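Local coordinates for geranylgeranyl pyrophosphate synthase (Corynebacterium glutamicum, PDB 3LMD), which probably condenses isopentenyl diphosphate with allylic diphosphates to make longer prenyl diphosphates, as a metal-dependent trans-prenyltransferase of the FPP/GGPP synthase family, at residues E190-V195 and V264-V269. Sequence-based numbering, arbitrary orientation.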
# COMPACT_ATOMS: atom_id res chain seq x y z
N GLU A 190 -4.25 4.05 -27.75
CA GLU A 190 -4.02 2.81 -26.97
C GLU A 190 -3.55 3.13 -25.55
O GLU A 190 -3.98 2.48 -24.58
CB GLU A 190 -2.97 1.93 -27.66
CG GLU A 190 -3.43 1.38 -28.99
CD GLU A 190 -2.45 0.37 -29.59
OE1 GLU A 190 -1.34 0.19 -29.03
OE2 GLU A 190 -2.79 -0.25 -30.62
N HIS A 191 -2.64 4.09 -25.41
CA HIS A 191 -2.18 4.53 -24.10
C HIS A 191 -3.35 5.04 -23.25
O HIS A 191 -3.52 4.64 -22.10
CB HIS A 191 -1.14 5.66 -24.25
CG HIS A 191 -0.72 6.27 -22.95
ND1 HIS A 191 0.09 5.61 -22.04
CD2 HIS A 191 -1.00 7.48 -22.40
CE1 HIS A 191 0.31 6.40 -21.00
NE2 HIS A 191 -0.34 7.54 -21.19
N TYR A 192 -4.14 5.94 -23.82
CA TYR A 192 -5.26 6.51 -23.13
C TYR A 192 -6.20 5.40 -22.71
O TYR A 192 -6.65 5.37 -21.59
CB TYR A 192 -6.01 7.50 -24.04
CG TYR A 192 -7.39 7.91 -23.56
CD1 TYR A 192 -7.57 9.05 -22.79
CD2 TYR A 192 -8.53 7.20 -23.95
CE1 TYR A 192 -8.84 9.45 -22.37
CE2 TYR A 192 -9.79 7.57 -23.54
CZ TYR A 192 -9.95 8.71 -22.76
OH TYR A 192 -11.20 9.10 -22.34
N THR A 193 -6.48 4.48 -23.62
CA THR A 193 -7.42 3.40 -23.34
C THR A 193 -6.91 2.50 -22.21
O THR A 193 -7.68 2.12 -21.31
CB THR A 193 -7.69 2.54 -24.59
OG1 THR A 193 -8.33 3.35 -25.57
CG2 THR A 193 -8.62 1.34 -24.24
N ASN A 194 -5.63 2.17 -22.25
CA ASN A 194 -5.00 1.33 -21.22
C ASN A 194 -5.01 2.00 -19.86
O ASN A 194 -5.29 1.36 -18.85
CB ASN A 194 -3.55 1.00 -21.58
CG ASN A 194 -3.44 0.02 -22.73
OD1 ASN A 194 -4.33 -0.77 -22.95
ND2 ASN A 194 -2.36 0.09 -23.47
N VAL A 195 -4.69 3.29 -19.82
CA VAL A 195 -4.76 4.02 -18.57
C VAL A 195 -6.15 3.96 -17.93
O VAL A 195 -6.26 3.65 -16.74
CB VAL A 195 -4.30 5.47 -18.71
CG1 VAL A 195 -4.61 6.24 -17.41
CG2 VAL A 195 -2.78 5.51 -19.02
N VAL A 264 -3.27 17.55 -20.72
CA VAL A 264 -3.94 16.23 -20.75
C VAL A 264 -4.92 16.16 -21.95
O VAL A 264 -5.97 16.81 -21.93
CB VAL A 264 -4.71 15.95 -19.43
CG1 VAL A 264 -5.37 14.59 -19.48
CG2 VAL A 264 -3.76 16.04 -18.21
N PHE A 265 -4.55 15.42 -22.99
CA PHE A 265 -5.36 15.29 -24.20
C PHE A 265 -6.14 13.97 -24.16
O PHE A 265 -5.56 12.91 -24.33
CB PHE A 265 -4.49 15.28 -25.45
CG PHE A 265 -3.53 16.43 -25.52
CD1 PHE A 265 -3.91 17.69 -25.10
CD2 PHE A 265 -2.25 16.24 -26.01
CE1 PHE A 265 -3.02 18.76 -25.15
CE2 PHE A 265 -1.36 17.29 -26.08
CZ PHE A 265 -1.74 18.55 -25.65
N THR A 266 -7.44 14.06 -23.95
CA THR A 266 -8.29 12.88 -23.86
C THR A 266 -8.79 12.42 -25.25
O THR A 266 -8.48 13.02 -26.27
CB THR A 266 -9.47 13.18 -22.95
OG1 THR A 266 -10.21 14.28 -23.51
CG2 THR A 266 -8.93 13.63 -21.54
N LEU A 267 -9.58 11.35 -25.28
CA LEU A 267 -9.92 10.69 -26.53
C LEU A 267 -10.37 11.60 -27.69
O LEU A 267 -9.88 11.44 -28.79
CB LEU A 267 -10.99 9.63 -26.29
CG LEU A 267 -11.18 8.59 -27.37
CD1 LEU A 267 -9.82 7.93 -27.69
CD2 LEU A 267 -12.20 7.53 -26.84
N PRO A 268 -11.34 12.50 -27.46
CA PRO A 268 -11.74 13.31 -28.63
C PRO A 268 -10.59 14.14 -29.21
O PRO A 268 -10.53 14.38 -30.42
CB PRO A 268 -12.77 14.28 -28.06
CG PRO A 268 -13.19 13.70 -26.72
CD PRO A 268 -12.07 12.87 -26.24
N VAL A 269 -9.70 14.61 -28.35
CA VAL A 269 -8.57 15.41 -28.79
C VAL A 269 -7.60 14.54 -29.56
O VAL A 269 -7.06 14.96 -30.58
CB VAL A 269 -7.80 16.08 -27.59
CG1 VAL A 269 -6.68 17.03 -28.14
CG2 VAL A 269 -8.75 16.82 -26.71
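Tyr192 on helix 188-214 faces the turn into helix 267-274, its CA 7.1 Å from the CA of Thr266, the shortest such separation between residues 190-195 and 264-269. The phenol ring carries nearly all of the contact made by 190-195. With CG anti to the backbone N (chi1 165°), the ring extends toward that turn, and one face lies against the backbone amide of Leu267: Leu267 N stands 3.5 Å above the ring plane, displaced toward the rim. Beside it, Thr266 CA approaches the ring obliquely, 3.8 Å from Tyr192 CE1. Thr266 is the N-cap residue of helix 267-274, though its side chain makes no capping bond, and Leu267 opens the helix; the ring therefore packs where the helix starts. The setting is the all-helical fold of trans-prenyl synthases, away from the calcium-binding residues Asp115, Asp119, Glu302 and Ser305. Leu267 crosses the tyrosine side chain at about a right angle; its CB lies 3.6 Å from Tyr192 CE2, and CD1 is 4.0 Å from Tyr192 CD2. No hydrogen bond links the two segments. The hydroxyl of the buried Tyr192 is instead hydrogen-bonded to Asp241 OD2 on helix 219-246; the side chain of Asp241 also touches Thr266, while Ile238 of that helix packs on Tyr192.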